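Side-chain contact in Lmo1076 protein (Listeria monocytogenes serovar 1/2a, PDB 5JQC), which is a putative secreted autolysin, probably an amidase that degrades cell wall, here represented by a chain of three SH3-like GW repeats: residues K51-G55 and A56-N60. Residues are numbered along the deposited sequence; the frame is centred on the assembly and turned at random.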
ATOM      1  N   LYS A  51     -37.489 -23.394   2.616  1.00 87.28           N
ATOM      2  CA  LYS A  51     -36.129 -23.181   3.100  1.00 84.94           C
ATOM      3  C   LYS A  51     -35.213 -24.333   2.682  1.00 87.55           C
ATOM      4  O   LYS A  51     -35.500 -25.497   2.979  1.00 92.53           O
ATOM      5  CB  LYS A  51     -36.175 -23.042   4.619  1.00 82.93           C
ATOM      6  CG  LYS A  51     -34.847 -22.887   5.297  1.00 82.81           C
ATOM      7  CD  LYS A  51     -35.028 -22.992   6.799  1.00 81.75           C
ATOM      8  CE  LYS A  51     -36.110 -22.041   7.302  1.00 81.31           C
ATOM      9  NZ  LYS A  51     -36.131 -21.978   8.793  1.00 78.99           N
ATOM     10  N   LEU A  52     -34.111 -24.011   1.986  1.00 87.03           N
ATOM     11  CA  LEU A  52     -33.134 -25.038   1.612  1.00 84.36           C
ATOM     12  C   LEU A  52     -32.364 -25.531   2.826  1.00 89.37           C
ATOM     13  O   LEU A  52     -32.122 -26.735   2.970  1.00 94.18           O
ATOM     14  CB  LEU A  52     -32.153 -24.504   0.565  1.00 82.15           C
ATOM     15  CG  LEU A  52     -32.400 -24.845  -0.901  1.00 79.66           C
ATOM     16  CD1 LEU A  52     -33.800 -24.422  -1.281  1.00 80.62           C
ATOM     17  CD2 LEU A  52     -31.370 -24.164  -1.795  1.00 79.60           C
ATOM     18  N   SER A  53     -31.951 -24.611   3.693  1.00 88.86           N
ATOM     19  CA  SER A  53     -31.264 -24.930   4.939  1.00 86.92           C
ATOM     20  C   SER A  53     -31.127 -23.637   5.725  1.00 87.53           C
ATOM     21  O   SER A  53     -31.433 -22.548   5.231  1.00 90.46           O
ATOM     22  CB  SER A  53     -29.887 -25.566   4.708  1.00 84.26           C
ATOM     23  OG  SER A  53     -28.924 -24.594   4.328  1.00 79.85           O
ATOM     24  N   THR A  54     -30.661 -23.771   6.959  1.00 87.09           N
ATOM     25  CA  THR A  54     -30.332 -22.599   7.745  1.00 87.66           C
ATOM     26  C   THR A  54     -28.952 -22.080   7.343  1.00 89.60           C
ATOM     27  O   THR A  54     -28.198 -22.733   6.610  1.00 86.77           O
ATOM     28  CB  THR A  54     -30.379 -22.926   9.240  1.00 84.42           C
ATOM     29  OG1 THR A  54     -30.074 -21.754  10.009  1.00 85.38           O
ATOM     30  CG2 THR A  54     -29.379 -24.027   9.583  1.00 83.81           C
ATOM     31  N   GLY A  55     -28.627 -20.881   7.828  1.00 89.31           N
ATOM     32  CA  GLY A  55     -27.320 -20.300   7.607  1.00 88.85           C
ATOM     33  C   GLY A  55     -26.241 -20.760   8.556  1.00 90.12           C
ATOM     34  O   GLY A  55     -25.072 -20.403   8.373  1.00 90.83           O
ATOM     35  N   ALA A  56     -26.608 -21.550   9.567  1.00 88.35           N
ATOM     36  CA  ALA A  56     -25.618 -22.078  10.502  1.00 86.42           C
ATOM     37  C   ALA A  56     -24.459 -22.812   9.830  1.00 86.00           C
ATOM     38  O   ALA A  56     -23.308 -22.575  10.240  1.00 84.06           O
ATOM     39  CB  ALA A  56     -26.313 -22.981  11.531  1.00 84.87           C
ATOM     40  N   PRO A  57     -24.656 -23.683   8.828  1.00 85.82           N
ATOM     41  CA  PRO A  57     -23.495 -24.370   8.234  1.00 89.20           C
ATOM     42  C   PRO A  57     -22.415 -23.429   7.724  1.00 91.78           C
ATOM     43  O   PRO A  57     -21.258 -23.848   7.597  1.00 96.46           O
ATOM     44  CB  PRO A  57     -24.111 -25.179   7.081  1.00 87.04           C
ATOM     45  CG  PRO A  57     -25.515 -25.386   7.469  1.00 85.78           C
ATOM     46  CD  PRO A  57     -25.915 -24.136   8.204  1.00 84.97           C
ATOM     47  N   TYR A  58     -22.745 -22.169   7.450  1.00 88.43           N
ATOM     48  CA  TYR A  58     -21.822 -21.244   6.812  1.00 81.62           C
ATOM     49  C   TYR A  58     -21.330 -20.156   7.757  1.00 78.05           C
ATOM     50  O   TYR A  58     -20.746 -19.174   7.293  1.00 77.81           O
ATOM     51  CB  TYR A  58     -22.486 -20.611   5.585  1.00 82.80           C
ATOM     52  CG  TYR A  58     -23.210 -21.598   4.686  1.00 85.50           C
ATOM     53  CD1 TYR A  58     -22.549 -22.227   3.636  1.00 85.34           C
ATOM     54  CD2 TYR A  58     -24.559 -21.893   4.881  1.00 84.32           C
ATOM     55  CE1 TYR A  58     -23.205 -23.127   2.806  1.00 85.73           C
ATOM     56  CE2 TYR A  58     -25.225 -22.793   4.057  1.00 84.87           C
ATOM     57  CZ  TYR A  58     -24.538 -23.407   3.021  1.00 85.56           C
ATOM     58  OH  TYR A  58     -25.179 -24.304   2.201  1.00 87.03           O
ATOM     59  N   ASN A  59     -21.540 -20.301   9.063  1.00 77.04           N
ATOM     60  CA  ASN A  59     -21.119 -19.259   9.990  1.00 77.30           C
ATOM     61  C   ASN A  59     -19.606 -19.106   9.973  1.00 75.21           C
ATOM     62  O   ASN A  59     -18.872 -20.095   9.989  1.00 74.18           O
ATOM     63  CB  ASN A  59     -21.607 -19.568  11.402  1.00 80.56           C
ATOM     64  CG  ASN A  59     -23.068 -19.237  11.584  1.00 84.59           C
ATOM     65  OD1 ASN A  59     -23.585 -18.324  10.944  1.00 88.08           O
ATOM     66  ND2 ASN A  59     -23.745 -19.979  12.452  1.00 87.33           N
ATOM     67  N   ASN A  60     -19.154 -17.851   9.913  1.00 76.89           N
ATOM     68  CA  ASN A  60     -17.754 -17.428   9.925  1.00 77.52           C
ATOM     69  C   ASN A  60     -16.969 -17.842   8.690  1.00 74.56           C
ATOM     70  O   ASN A  60     -15.753 -17.620   8.642  1.00 75.68           O
ATOM     71  CB  ASN A  60     -17.031 -17.925  11.174  1.00 80.29           C
ATOM     72  CG  ASN A  60     -17.694 -17.444  12.421  1.00 82.70           C
ATOM     73  OD1 ASN A  60     -18.623 -18.076  12.920  1.00 84.09           O
ATOM     74  ND2 ASN A  60     -17.250 -16.293  12.924  1.00 84.42           N
TER
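At G55 the extended chain of residues 53-54 folds into a short 3-10 turn: Y58 N donates to G55 O at 3.1 Å with an N-H...O angle of 154°, and the next bond, from N59 N to A56 O, carries the turn one residue further. G55, buried and without a side chain, takes little room at the start of the turn. P57 suits the second of the two 3-10 positions, since its ring restricts phi near the observed -55°; lacking an N-H, it gives T54 O no backbone donor, and its CD packs 3.1 Å from that oxygen instead. T54 CG2 meets P57 CD at 3.7 Å and the small methyl of A56, CB, at 3.8 Å, a compact aliphatic patch. The threonine hydroxyl, placed trans to the main-chain N by chi1 -179°, reaches D33 O, while the methyl is left for the turn. Short strand 53-54 pairs antiparallel with strand 36-37 in the first GW domain, an SH3-like module, and the turn leads from it toward strand 62-71. S53 OG bonds to T54 O at 3.0 Å, so the small serine side chain engages the carbonyl that also faces the proline ring. Beyond that carbonyl lies the edge of the Y58 ring, with CE2 3.9 Å from T54 O; P57 CB lies over one face of the ring, nearer its border than its centre, and F79 packs edge-to-face with the same ring. The tyrosine thus spans from the turn to the strand that holds F79. N59 serves by its amide, which can accept and donate at once: OD1 takes the main-chain N-H of A32, and ND2 gives to the D33 carboxylate, so that with T54 on its main-chain O, D33 is gripped at both side chain and backbone.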